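PDB 4G3H: arginase (RocF) from Helicobacter pylori, which probably hydrolyses L-arginine to L-ornithine and urea at a site that binds two manganese ions. Local coordinates for residues P201-D206 with Q213-K218; Q99-V104 with I228-L233; E258-L263 with L302-N307; E76-K81 with F95-A100. All blocks are in the same frame, centred on the assembly; numbering follows the deposited sequence.

Interaction 1. Residues P201-D206 with Q213-K218; sequences PLFSVD and QEVVQK
F203 and V215 mark the closest backbone approach of the two segments, with their CA atoms 6.8 Å apart. F203 ends the short edge strand 202-203, and V215 sits on the helix that comes soon after it. S204 follows F203 as the N-cap residue of helix 205-210. The chain thus leaves the sheet, makes one short helix, and returns as helix 212-223 to cover the strand it has just left. This is local packing of a helix on the edge strand of the parallel arginase sheet.

The F203 ring carries the contact. Its CG lies anti to its own carbonyl carbon (chi1 -61°), which directs the ring at the helix. V215 CG1 sits over one face of the ring, displaced toward the rim. It makes a CH-pi contact, 3.9 Å from the F203 ring centroid and 25° off the ring normal. Its closest ring atom is F203 CG, 3.5 Å from V215 CG1. One helical turn on, K218 CB comes obliquely to F203 CZ at 3.6 Å. The K218 chain then runs on extended, with CD near F203 CE1. K218 NZ forms a salt bridge with E214 OE1 at 3.3 Å, weak as a hydrogen bond, within the helix.

No hydrogen bond crosses between the segments. The chemistry implies an apolar contact, with methyl and methylene groups laid against one ring, while the lysine charge is kept on the exposed side and met by E214.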
loop_
_atom_site.group_PDB
_atom_site.type_symbol
_atom_site.label_atom_id
_atom_site.label_comp_id
_atom_site.label_asym_id
_atom_site.label_seq_id
_atom_site.Cartn_x
_atom_site.Cartn_y
_atom_site.Cartn_z
ATOM N N PRO A 201 -13.337 6.139 -8.428
ATOM C CA PRO A 201 -13.725 7.071 -7.359
ATOM C C PRO A 201 -12.501 7.668 -6.667
ATOM O O PRO A 201 -11.584 6.941 -6.290
ATOM C CB PRO A 201 -14.561 6.199 -6.423
ATOM C CG PRO A 201 -13.993 4.832 -6.627
ATOM C CD PRO A 201 -13.800 4.773 -8.126
ATOM N N LEU A 202 -12.492 8.989 -6.515
ATOM C CA LEU A 202 -11.375 9.698 -5.892
ATOM C C LEU A 202 -11.866 10.792 -4.939
ATOM O O LEU A 202 -12.511 11.760 -5.359
ATOM C CB LEU A 202 -10.476 10.312 -6.983
ATOM C CG LEU A 202 -9.164 10.986 -6.559
ATOM C CD1 LEU A 202 -8.285 11.198 -7.773
ATOM C CD2 LEU A 202 -9.449 12.311 -5.869
ATOM N N PHE A 203 -11.556 10.637 -3.656
ATOM C CA PHE A 203 -11.972 11.612 -2.656
ATOM C C PHE A 203 -10.787 12.484 -2.276
ATOM O O PHE A 203 -9.834 12.018 -1.655
ATOM C CB PHE A 203 -12.538 10.890 -1.433
ATOM C CG PHE A 203 -13.755 10.056 -1.740
ATOM C CD1 PHE A 203 -14.960 10.662 -2.090
ATOM C CD2 PHE A 203 -13.690 8.662 -1.700
ATOM C CE1 PHE A 203 -16.084 9.891 -2.397
ATOM C CE2 PHE A 203 -14.807 7.881 -2.006
ATOM C CZ PHE A 203 -16.006 8.493 -2.355
ATOM N N SER A 204 -10.854 13.755 -2.662
ATOM C CA SER A 204 -9.773 14.700 -2.395
ATOM C C SER A 204 -9.646 15.081 -0.934
ATOM O O SER A 204 -10.531 14.811 -0.129
ATOM C CB SER A 204 -9.975 15.977 -3.209
ATOM O OG SER A 204 -11.099 16.702 -2.736
ATOM N N VAL A 205 -8.532 15.730 -0.615
ATOM C CA VAL A 205 -8.259 16.205 0.726
ATOM C C VAL A 205 -9.407 17.075 1.229
ATOM O O VAL A 205 -9.805 16.976 2.388
ATOM C CB VAL A 205 -6.958 17.048 0.761
ATOM C CG1 VAL A 205 -6.818 17.731 2.117
ATOM C CG2 VAL A 205 -5.745 16.154 0.482
ATOM N N ASP A 206 -9.935 17.928 0.352
ATOM C CA ASP A 206 -11.027 18.824 0.719
ATOM C C ASP A 206 -12.339 18.098 1.004
ATOM O O ASP A 206 -13.039 18.439 1.957
ATOM C CB ASP A 206 -11.247 19.874 -0.375
ATOM C CG ASP A 206 -10.055 20.806 -0.541
ATOM O OD1 ASP A 206 -9.604 21.390 0.467
ATOM O OD2 ASP A 206 -9.568 20.962 -1.680
ATOM N N GLN A 213 -17.779 11.758 6.788
ATOM C CA GLN A 213 -18.892 10.809 6.860
ATOM C C GLN A 213 -19.445 10.477 5.470
ATOM O O GLN A 213 -19.720 9.320 5.160
ATOM C CB GLN A 213 -20.020 11.371 7.742
ATOM C CG GLN A 213 -19.741 11.348 9.249
ATOM C CD GLN A 213 -18.505 12.145 9.639
ATOM O OE1 GLN A 213 -18.422 13.350 9.397
ATOM N NE2 GLN A 213 -17.535 11.470 10.248
ATOM N N GLU A 214 -19.610 11.491 4.631
ATOM C CA GLU A 214 -20.135 11.255 3.298
ATOM C C GLU A 214 -19.114 10.473 2.482
ATOM O O GLU A 214 -19.471 9.570 1.732
ATOM C CB GLU A 214 -20.461 12.576 2.606
ATOM C CG GLU A 214 -21.210 12.390 1.303
ATOM C CD GLU A 214 -21.537 13.702 0.628
ATOM O OE1 GLU A 214 -20.595 14.423 0.234
ATOM O OE2 GLU A 214 -22.736 14.015 0.496
ATOM N N VAL A 215 -17.841 10.821 2.633
ATOM C CA VAL A 215 -16.780 10.124 1.915
ATOM C C VAL A 215 -16.859 8.632 2.219
ATOM O O VAL A 215 -16.850 7.811 1.313
ATOM C CB VAL A 215 -15.374 10.656 2.313
ATOM C CG1 VAL A 215 -14.294 9.744 1.749
ATOM C CG2 VAL A 215 -15.181 12.076 1.786
ATOM N N VAL A 216 -16.959 8.277 3.495
ATOM C CA VAL A 216 -17.037 6.870 3.870
ATOM C C VAL A 216 -18.299 6.196 3.327
ATOM O O VAL A 216 -18.258 5.052 2.860
ATOM C CB VAL A 216 -16.985 6.704 5.404
ATOM C CG1 VAL A 216 -17.161 5.238 5.785
ATOM C CG2 VAL A 216 -15.657 7.224 5.925
ATOM N N GLN A 217 -19.421 6.908 3.380
ATOM C CA GLN A 217 -20.686 6.364 2.901
ATOM C C GLN A 217 -20.616 6.079 1.402
ATOM O O GLN A 217 -21.076 5.032 0.932
ATOM C CB GLN A 217 -21.818 7.346 3.214
ATOM C CG GLN A 217 -23.216 6.757 3.120
ATOM C CD GLN A 217 -23.352 5.470 3.904
ATOM O OE1 GLN A 217 -22.863 5.356 5.031
ATOM N NE2 GLN A 217 -24.024 4.489 3.313
ATOM N N LYS A 218 -20.041 7.014 0.649
ATOM C CA LYS A 218 -19.902 6.835 -0.791
ATOM C C LYS A 218 -18.901 5.715 -1.074
ATOM O O LYS A 218 -18.964 5.068 -2.122
ATOM C CB LYS A 218 -19.430 8.130 -1.458
ATOM C CG LYS A 218 -20.454 9.261 -1.470
ATOM C CD LYS A 218 -19.902 10.470 -2.219
ATOM C CE LYS A 218 -20.812 11.691 -2.103
ATOM N NZ LYS A 218 -20.211 12.920 -2.721
#

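Interaction 2. Residues Q99-V104 with I228-L233; sequences QAFRSV and IIYLSL
F101 reaches from helix 94-104 onto strand 228-234, where it meets I228 and Y230. This is helix-on-sheet packing in the three-layer alpha/beta/alpha fold of the arginase family. The strand lies inside the parallel sheet, flanked by strands 110-115 and 274-280. Helix and strand run almost antiparallel, at 170°, with their axes 10.9 Å apart at closest approach.

The tight part is aromatic. F101 has CG anti to the backbone N (chi1 -171°), and this carries its ring down to the sheet. Y230 turns an edge to the F101 face. The centroids are 5.3 Å apart and the planes stand at 59°, so the pair is a tilted edge-to-face stack. Y230 CD1 lies above the middle of the F101 ring. Near the rim, F101 CE2 meets Y230 CB at 3.9 Å. I228 CD1 comes up obliquely from the strand and touches CE2 and CZ of the same ring. F78 and H105 also pair edge-to-face with F101, and F98 does so with Y230. The Y230 hydroxyl ends in a hydrogen bond with E278 OE1.

Away from F101 the helix makes no contact with the strand. V104, at its end, is partly exposed. Q99, R102 and S103 are buried, and polar partners satisfy them, such as K75 for S103. Q99 and R102 also bind each other: R102 NH1 donates to Q99 OE1 over 2.9 Å, in the carbonyl plane and on a lone pair.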
loop_
_atom_site.group_PDB
_atom_site.type_symbol
_atom_site.label_atom_id
_atom_site.label_comp_id
_atom_site.label_asym_id
_atom_site.label_seq_id
_atom_site.Cartn_x
_atom_site.Cartn_y
_atom_site.Cartn_z
ATOM N N GLN A 99 -0.524 -8.866 -6.002
ATOM C CA GLN A 99 -0.704 -9.977 -6.929
ATOM C C GLN A 99 -0.787 -11.265 -6.113
ATOM O O GLN A 99 -1.575 -12.163 -6.427
ATOM C CB GLN A 99 0.456 -10.069 -7.925
ATOM C CG GLN A 99 0.499 -8.945 -8.959
ATOM C CD GLN A 99 -0.808 -8.791 -9.726
ATOM O OE1 GLN A 99 -1.714 -8.080 -9.299
ATOM N NE2 GLN A 99 -0.910 -9.468 -10.860
ATOM N N ALA A 100 0.025 -11.354 -5.062
ATOM C CA ALA A 100 0.011 -12.534 -4.203
ATOM C C ALA A 100 -1.349 -12.607 -3.509
ATOM O O ALA A 100 -1.933 -13.682 -3.363
ATOM C CB ALA A 100 1.118 -12.441 -3.173
ATOM N N PHE A 101 -1.846 -11.444 -3.094
ATOM C CA PHE A 101 -3.134 -11.329 -2.421
ATOM C C PHE A 101 -4.258 -11.814 -3.352
ATOM O O PHE A 101 -5.138 -12.574 -2.937
ATOM C CB PHE A 101 -3.370 -9.867 -2.042
ATOM C CG PHE A 101 -4.563 -9.645 -1.168
ATOM C CD1 PHE A 101 -4.530 -10.003 0.181
ATOM C CD2 PHE A 101 -5.712 -9.045 -1.675
ATOM C CE1 PHE A 101 -5.619 -9.761 1.013
ATOM C CE2 PHE A 101 -6.810 -8.797 -0.849
ATOM C CZ PHE A 101 -6.760 -9.156 0.500
ATOM N N ARG A 102 -4.225 -11.352 -4.601
ATOM C CA ARG A 102 -5.214 -11.739 -5.605
ATOM C C ARG A 102 -5.096 -13.237 -5.885
ATOM O O ARG A 102 -6.099 -13.926 -6.047
ATOM C CB ARG A 102 -4.977 -10.982 -6.914
ATOM C CG ARG A 102 -5.057 -9.475 -6.805
ATOM C CD ARG A 102 -4.602 -8.816 -8.104
ATOM N NE ARG A 102 -5.526 -9.071 -9.208
ATOM C CZ ARG A 102 -5.330 -8.652 -10.456
ATOM N NH1 ARG A 102 -4.237 -7.962 -10.763
ATOM N NH2 ARG A 102 -6.234 -8.912 -11.394
ATOM N N SER A 103 -3.864 -13.729 -5.944
ATOM C CA SER A 103 -3.611 -15.136 -6.213
ATOM C C SER A 103 -4.224 -16.038 -5.149
ATOM O O SER A 103 -4.826 -17.057 -5.475
ATOM C CB SER A 103 -2.105 -15.393 -6.310
ATOM O OG SER A 103 -1.854 -16.712 -6.758
ATOM N N VAL A 104 -4.067 -15.670 -3.881
ATOM C CA VAL A 104 -4.636 -16.457 -2.788
ATOM C C VAL A 104 -6.169 -16.394 -2.788
ATOM O O VAL A 104 -6.835 -17.382 -2.483
ATOM C CB VAL A 104 -4.126 -15.966 -1.409
ATOM C CG1 VAL A 104 -4.864 -16.688 -0.289
ATOM C CG2 VAL A 104 -2.629 -16.222 -1.290
ATOM N N ILE A 228 -13.766 -9.000 -0.393
ATOM C CA ILE A 228 -12.699 -8.686 0.543
ATOM C C ILE A 228 -12.012 -7.386 0.158
ATOM O O ILE A 228 -12.003 -6.989 -1.005
ATOM C CB ILE A 228 -11.650 -9.813 0.629
ATOM C CG1 ILE A 228 -11.030 -10.051 -0.740
ATOM C CG2 ILE A 228 -12.288 -11.081 1.184
ATOM C CD1 ILE A 228 -9.914 -11.056 -0.706
ATOM N N ILE A 229 -11.424 -6.737 1.153
ATOM C CA ILE A 229 -10.792 -5.454 0.948
ATOM C C ILE A 229 -9.327 -5.417 1.364
ATOM O O ILE A 229 -8.922 -6.057 2.341
ATOM C CB ILE A 229 -11.583 -4.379 1.718
ATOM C CG1 ILE A 229 -13.042 -4.393 1.250
ATOM C CG2 ILE A 229 -10.970 -3.004 1.508
ATOM C CD1 ILE A 229 -13.948 -3.437 2.011
ATOM N N TYR A 230 -8.543 -4.669 0.594
ATOM C CA TYR A 230 -7.118 -4.481 0.838
ATOM C C TYR A 230 -6.903 -2.979 1.065
ATOM O O TYR A 230 -7.290 -2.162 0.222
ATOM C CB TYR A 230 -6.318 -4.941 -0.389
ATOM C CG TYR A 230 -4.812 -4.789 -0.276
ATOM C CD1 TYR A 230 -4.017 -5.814 0.246
ATOM C CD2 TYR A 230 -4.180 -3.613 -0.694
ATOM C CE1 TYR A 230 -2.622 -5.671 0.347
ATOM C CE2 TYR A 230 -2.792 -3.458 -0.595
ATOM C CZ TYR A 230 -2.020 -4.488 -0.074
ATOM O OH TYR A 230 -0.656 -4.323 0.024
ATOM N N LEU A 231 -6.317 -2.609 2.201
ATOM C CA LEU A 231 -6.053 -1.192 2.466
ATOM C C LEU A 231 -4.564 -0.881 2.321
ATOM O O LEU A 231 -3.712 -1.512 2.957
ATOM C CB LEU A 231 -6.525 -0.775 3.867
ATOM C CG LEU A 231 -6.476 0.757 4.050
ATOM C CD1 LEU A 231 -7.593 1.216 4.972
ATOM C CD2 LEU A 231 -5.108 1.196 4.582
ATOM N N SER A 232 -4.259 0.094 1.473
ATOM C CA SER A 232 -2.879 0.493 1.248
ATOM C C SER A 232 -2.715 1.955 1.640
ATOM O O SER A 232 -3.313 2.841 1.033
ATOM C CB SER A 232 -2.502 0.294 -0.219
ATOM O OG SER A 232 -1.108 0.435 -0.399
ATOM N N LEU A 233 -1.897 2.199 2.657
ATOM C CA LEU A 233 -1.673 3.548 3.157
ATOM C C LEU A 233 -0.269 4.079 2.905
ATOM O O LEU A 233 0.719 3.510 3.383
ATOM C CB LEU A 233 -1.960 3.609 4.671
ATOM C CG LEU A 233 -1.396 4.830 5.434
ATOM C CD1 LEU A 233 -1.989 6.118 4.873
ATOM C CD2 LEU A 233 -1.691 4.715 6.917
#

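Interaction 3. Residues E258-L263 with L302-N307; sequences ELKQLL and LDLIIN
This is an apolar contact between two neighbouring helices, 256-269 and 293-309, that lie on the same face of the parallel sheet in the alpha/beta/alpha arginase fold. Strand 274-280 lies between them in the chain, in the alternating alpha/beta order of the fold. The two helices run nearly parallel, at 9°, and their axes are 10.7 Å apart at closest approach.

L304 does most of the touching. Its CG is anti to the backbone N (chi1 -179°), and its two methyls part between two residues of the facing helix. CD2 goes to L263 CB at 4.1 Å. CD1 goes to K260, where it meets both the side-chain methylenes and the backbone oxygen. Deeper in, L263 CD1 faces I305 CG1 at 4.4 Å. I305 also rests on V277 and V279 of the strand, which places this end of the contact against the sheet.

The outer end is more open. K260 lends its CB and CG to the leucine, then bends away at chi3 (55°). Its NZ forms a salt bridge with D257. No hydrogen bond joins the two segments. The nearest approach is L304 CD1 to K260 O, 3.7 Å.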
loop_
_atom_site.group_PDB
_atom_site.type_symbol
_atom_site.label_atom_id
_atom_site.label_comp_id
_atom_site.label_asym_id
_atom_site.label_seq_id
_atom_site.Cartn_x
_atom_site.Cartn_y
_atom_site.Cartn_z
ATOM N N GLU A 258 -6.634 14.250 11.016
ATOM C CA GLU A 258 -7.590 13.951 9.966
ATOM C C GLU A 258 -7.368 12.513 9.486
ATOM O O GLU A 258 -8.328 11.751 9.340
ATOM C CB GLU A 258 -7.437 14.949 8.812
ATOM C CG GLU A 258 -8.220 16.234 9.036
ATOM C CD GLU A 258 -7.817 17.362 8.098
ATOM O OE1 GLU A 258 -8.543 18.379 8.060
ATOM O OE2 GLU A 258 -6.781 17.240 7.408
ATOM N N LEU A 259 -6.106 12.142 9.258
ATOM C CA LEU A 259 -5.771 10.785 8.813
ATOM C C LEU A 259 -6.229 9.770 9.852
ATOM O O LEU A 259 -6.826 8.750 9.508
ATOM C CB LEU A 259 -4.255 10.634 8.569
ATOM C CG LEU A 259 -3.751 9.208 8.262
ATOM C CD1 LEU A 259 -4.476 8.646 7.049
ATOM C CD2 LEU A 259 -2.267 9.215 8.008
ATOM N N LYS A 260 -5.948 10.049 11.125
ATOM C CA LYS A 260 -6.363 9.162 12.214
ATOM C C LYS A 260 -7.878 8.982 12.226
ATOM O O LYS A 260 -8.379 7.881 12.446
ATOM C CB LYS A 260 -5.893 9.715 13.567
ATOM C CG LYS A 260 -4.443 9.369 13.897
ATOM C CD LYS A 260 -3.810 10.374 14.851
ATOM C CE LYS A 260 -4.608 10.558 16.126
ATOM N NZ LYS A 260 -3.966 11.561 17.019
ATOM N N GLN A 261 -8.604 10.069 11.992
ATOM C CA GLN A 261 -10.057 10.009 11.960
ATOM C C GLN A 261 -10.539 9.201 10.761
ATOM O O GLN A 261 -11.402 8.333 10.901
ATOM C CB GLN A 261 -10.647 11.419 11.901
ATOM C CG GLN A 261 -10.735 12.089 13.254
ATOM C CD GLN A 261 -10.771 13.595 13.150
ATOM O OE1 GLN A 261 -11.537 14.158 12.357
ATOM N NE2 GLN A 261 -9.946 14.265 13.954
ATOM N N LEU A 262 -9.985 9.488 9.586
ATOM C CA LEU A 262 -10.384 8.761 8.386
ATOM C C LEU A 262 -10.055 7.281 8.546
ATOM O O LEU A 262 -10.877 6.424 8.240
ATOM C CB LEU A 262 -9.675 9.307 7.144
ATOM C CG LEU A 262 -9.990 8.558 5.842
ATOM C CD1 LEU A 262 -11.462 8.788 5.456
ATOM C CD2 LEU A 262 -9.072 9.037 4.722
ATOM N N LEU A 263 -8.851 6.984 9.024
ATOM C CA LEU A 263 -8.439 5.599 9.218
ATOM C C LEU A 263 -9.356 4.833 10.164
ATOM O O LEU A 263 -9.764 3.712 9.869
ATOM C CB LEU A 263 -7.009 5.543 9.756
ATOM C CG LEU A 263 -5.906 5.265 8.738
ATOM C CD1 LEU A 263 -4.568 5.197 9.467
ATOM C CD2 LEU A 263 -6.195 3.949 8.008
ATOM N N LEU A 302 0.220 3.096 13.481
ATOM C CA LEU A 302 0.336 1.646 13.601
ATOM C C LEU A 302 -0.465 1.098 14.787
ATOM O O LEU A 302 -1.171 0.100 14.636
ATOM C CB LEU A 302 1.815 1.238 13.692
ATOM C CG LEU A 302 2.578 0.836 12.408
ATOM C CD1 LEU A 302 1.820 1.240 11.140
ATOM C CD2 LEU A 302 3.966 1.462 12.432
ATOM N N ASP A 303 -0.367 1.743 15.952
ATOM C CA ASP A 303 -1.134 1.301 17.124
ATOM C C ASP A 303 -2.625 1.295 16.801
ATOM O O ASP A 303 -3.345 0.366 17.154
ATOM C CB ASP A 303 -0.928 2.227 18.327
ATOM C CG ASP A 303 0.469 2.159 18.892
ATOM O OD1 ASP A 303 1.076 1.066 18.872
ATOM O OD2 ASP A 303 0.954 3.205 19.375
ATOM N N LEU A 304 -3.080 2.356 16.146
ATOM C CA LEU A 304 -4.478 2.487 15.773
ATOM C C LEU A 304 -4.914 1.347 14.849
ATOM O O LEU A 304 -5.979 0.760 15.033
ATOM C CB LEU A 304 -4.699 3.843 15.098
ATOM C CG LEU A 304 -6.100 4.227 14.622
ATOM C CD1 LEU A 304 -6.199 5.731 14.524
ATOM C CD2 LEU A 304 -6.387 3.593 13.282
ATOM N N ILE A 305 -4.093 1.039 13.853
ATOM C CA ILE A 305 -4.410 -0.038 12.920
ATOM C C ILE A 305 -4.405 -1.386 13.628
ATOM O O ILE A 305 -5.330 -2.190 13.478
ATOM C CB ILE A 305 -3.384 -0.108 11.781
ATOM C CG1 ILE A 305 -3.413 1.190 10.976
ATOM C CG2 ILE A 305 -3.660 -1.329 10.910
ATOM C CD1 ILE A 305 -2.341 1.271 9.906
ATOM N N ILE A 306 -3.352 -1.628 14.398
ATOM C CA ILE A 306 -3.210 -2.884 15.116
ATOM C C ILE A 306 -4.314 -3.104 16.139
ATOM O O ILE A 306 -4.922 -4.182 16.188
ATOM C CB ILE A 306 -1.849 -2.952 15.812
ATOM C CG1 ILE A 306 -0.742 -2.953 14.751
ATOM C CG2 ILE A 306 -1.763 -4.214 16.681
ATOM C CD1 ILE A 306 0.663 -2.829 15.316
ATOM N N ASN A 307 -4.586 -2.083 16.947
ATOM C CA ASN A 307 -5.614 -2.194 17.969
ATOM C C ASN A 307 -7.029 -2.360 17.421
ATOM O O ASN A 307 -7.890 -2.932 18.083
ATOM C CB ASN A 307 -5.534 -1.004 18.927
ATOM C CG ASN A 307 -4.275 -1.042 19.785
ATOM O OD1 ASN A 307 -3.883 -2.101 20.272
ATOM N ND2 ASN A 307 -3.642 0.110 19.973
#

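Interaction 4. Residues E76-K81 with F95-A100; sequences EVFEKK and FGIFQA
F78 has CG anti to its carbonyl carbon (chi1 -67°), which points its ring from helix 59-78 toward helix 94-104. On I97 the branch CG2 lies anti to the backbone N, and this methyl is the one that meets the ring. The two side chains cross at about a right angle.

I97 CG2 lies at the edge of the F78 ring, in its plane, 3.7 Å from F78 CZ. The backbone oxygen of I97 meets the same edge, with F78 CE2 3.2 Å from I97 O. This is a close carbon-oxygen approach and no hydrogen bond. One turn along, A100 C comes obliquely to the ring, and A100 CB is 4.2 Å from F78 CD2. The CA atoms of F78 and A100 are 7.6 Å apart, the nearest pair of the two segments, consistent with the small side chain of A100.

The contact is buried. P84 and I86 of strand 84-87 also touch F78, and I86 touches I97, so the ring is held between helix and sheet. A helix, a strand and a second helix in sequence, with both helices packed on that strand, are typical of the alternating alpha/beta layout of the arginase fold.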
loop_
_atom_site.group_PDB
_atom_site.type_symbol
_atom_site.label_atom_id
_atom_site.label_comp_id
_atom_site.label_asym_id
_atom_site.label_seq_id
_atom_site.Cartn_x
_atom_site.Cartn_y
_atom_site.Cartn_z
ATOM N N GLU A 76 2.321 -17.198 1.014
ATOM C CA GLU A 76 2.416 -17.969 2.254
ATOM C C GLU A 76 1.815 -17.168 3.400
ATOM O O GLU A 76 1.124 -17.712 4.259
ATOM C CB GLU A 76 3.874 -18.292 2.587
ATOM C CG GLU A 76 4.533 -19.278 1.642
ATOM C CD GLU A 76 5.955 -19.630 2.057
ATOM O OE1 GLU A 76 6.586 -20.461 1.372
ATOM O OE2 GLU A 76 6.444 -19.077 3.067
ATOM N N VAL A 77 2.089 -15.867 3.414
ATOM C CA VAL A 77 1.556 -15.002 4.459
ATOM C C VAL A 77 0.038 -14.878 4.339
ATOM O O VAL A 77 -0.689 -15.079 5.310
ATOM C CB VAL A 77 2.179 -13.580 4.387
ATOM C CG1 VAL A 77 1.440 -12.636 5.339
ATOM C CG2 VAL A 77 3.664 -13.642 4.738
ATOM N N PHE A 78 -0.445 -14.568 3.140
ATOM C CA PHE A 78 -1.878 -14.387 2.945
ATOM C C PHE A 78 -2.710 -15.658 3.085
ATOM O O PHE A 78 -3.934 -15.591 3.208
ATOM C CB PHE A 78 -2.143 -13.728 1.591
ATOM C CG PHE A 78 -1.653 -12.306 1.503
ATOM C CD1 PHE A 78 -1.940 -11.391 2.517
ATOM C CD2 PHE A 78 -0.923 -11.875 0.397
ATOM C CE1 PHE A 78 -1.503 -10.059 2.432
ATOM C CE2 PHE A 78 -0.484 -10.546 0.303
ATOM C CZ PHE A 78 -0.776 -9.637 1.324
ATOM N N GLU A 79 -2.052 -16.813 3.076
ATOM C CA GLU A 79 -2.759 -18.080 3.215
ATOM C C GLU A 79 -3.063 -18.408 4.676
ATOM O O GLU A 79 -3.899 -19.262 4.963
ATOM C CB GLU A 79 -1.956 -19.210 2.569
ATOM C CG GLU A 79 -2.008 -19.180 1.047
ATOM C CD GLU A 79 -1.097 -20.202 0.399
ATOM O OE1 GLU A 79 -1.120 -20.312 -0.847
ATOM O OE2 GLU A 79 -0.354 -20.892 1.129
ATOM N N LYS A 80 -2.383 -17.729 5.597
ATOM C CA LYS A 80 -2.617 -17.938 7.025
ATOM C C LYS A 80 -3.890 -17.179 7.395
ATOM O O LYS A 80 -4.271 -16.233 6.708
ATOM C CB LYS A 80 -1.449 -17.400 7.855
ATOM C CG LYS A 80 -0.106 -18.021 7.531
ATOM C CD LYS A 80 0.961 -17.575 8.525
ATOM C CE LYS A 80 0.638 -18.059 9.934
ATOM N NZ LYS A 80 1.675 -17.686 10.937
ATOM N N LYS A 81 -4.537 -17.584 8.482
ATOM C CA LYS A 81 -5.774 -16.937 8.917
ATOM C C LYS A 81 -5.512 -15.610 9.629
ATOM O O LYS A 81 -6.345 -14.706 9.620
ATOM C CB LYS A 81 -6.542 -17.867 9.861
ATOM C CG LYS A 81 -6.660 -19.305 9.377
ATOM C CD LYS A 81 -7.400 -19.401 8.053
ATOM C CE LYS A 81 -7.530 -20.848 7.607
ATOM N NZ LYS A 81 -6.200 -21.504 7.476
ATOM N N PHE A 95 2.704 -3.852 -5.858
ATOM C CA PHE A 95 2.340 -4.711 -6.980
ATOM C C PHE A 95 2.522 -6.189 -6.649
ATOM O O PHE A 95 1.559 -6.960 -6.666
ATOM C CB PHE A 95 3.171 -4.377 -8.224
ATOM C CG PHE A 95 2.917 -5.306 -9.375
ATOM C CD1 PHE A 95 1.661 -5.366 -9.970
ATOM C CD2 PHE A 95 3.914 -6.162 -9.830
ATOM C CE1 PHE A 95 1.397 -6.268 -10.999
ATOM C CE2 PHE A 95 3.660 -7.072 -10.864
ATOM C CZ PHE A 95 2.398 -7.123 -11.445
ATOM N N GLY A 96 3.761 -6.579 -6.359
ATOM C CA GLY A 96 4.040 -7.966 -6.033
ATOM C C GLY A 96 3.213 -8.463 -4.859
ATOM O O GLY A 96 2.710 -9.586 -4.874
ATOM N N ILE A 97 3.061 -7.628 -3.839
ATOM C CA ILE A 97 2.286 -8.003 -2.660
ATOM C C ILE A 97 0.807 -8.243 -3.002
ATOM O O ILE A 97 0.207 -9.238 -2.576
ATOM C CB ILE A 97 2.365 -6.895 -1.571
ATOM C CG1 ILE A 97 3.791 -6.799 -1.026
ATOM C CG2 ILE A 97 1.394 -7.195 -0.441
ATOM C CD1 ILE A 97 4.021 -5.598 -0.130
ATOM N N PHE A 98 0.229 -7.326 -3.772
ATOM C CA PHE A 98 -1.177 -7.419 -4.144
ATOM C C PHE A 98 -1.459 -8.580 -5.099
ATOM O O PHE A 98 -2.519 -9.207 -5.016
ATOM C CB PHE A 98 -1.648 -6.094 -4.759
ATOM C CG PHE A 98 -3.137 -5.994 -4.905
ATOM C CD1 PHE A 98 -3.957 -5.984 -3.783
ATOM C CD2 PHE A 98 -3.725 -5.928 -6.169
ATOM C CE1 PHE A 98 -5.346 -5.912 -3.918
ATOM C CE2 PHE A 98 -5.106 -5.856 -6.314
ATOM C CZ PHE A 98 -5.921 -5.849 -5.189
ATOM N N GLN A 99 -0.524 -8.866 -6.002
ATOM C CA GLN A 99 -0.704 -9.977 -6.929
ATOM C C GLN A 99 -0.787 -11.265 -6.113
ATOM O O GLN A 99 -1.575 -12.163 -6.427
ATOM C CB GLN A 99 0.456 -10.069 -7.925
ATOM C CG GLN A 99 0.499 -8.945 -8.959
ATOM C CD GLN A 99 -0.808 -8.791 -9.726
ATOM O OE1 GLN A 99 -1.714 -8.080 -9.299
ATOM N NE2 GLN A 99 -0.910 -9.468 -10.860
ATOM N N ALA A 100 0.025 -11.354 -5.062
ATOM C CA ALA A 100 0.011 -12.534 -4.203
ATOM C C ALA A 100 -1.349 -12.607 -3.509
ATOM O O ALA A 100 -1.933 -13.682 -3.363
ATOM C CB ALA A 100 1.118 -12.441 -3.173
#

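Overall arrangement
Interactions 2 and 4 share helix 94-104 and form one continuous buried patch. Their centres are 7 Å apart, and F78 CD2 of interaction 4 lies 3.6 Å from F101 CA of interaction 2. Both rely on aromatic rings. Interaction 3 meets interaction 2 at the other end of strand 228-234, where L233 CD2 packs on L263 CD1 at 3.9 Å. Its side-chain contacts are aliphatic, and it is only partly buried. Interaction 1 stands apart at the sheet edge, touching none of the others, and is also partly buried. The two buried contacts keep charge out of the touching surfaces. In interactions 1 and 3 a lysine lends its methylenes and pairs its amine with an acid.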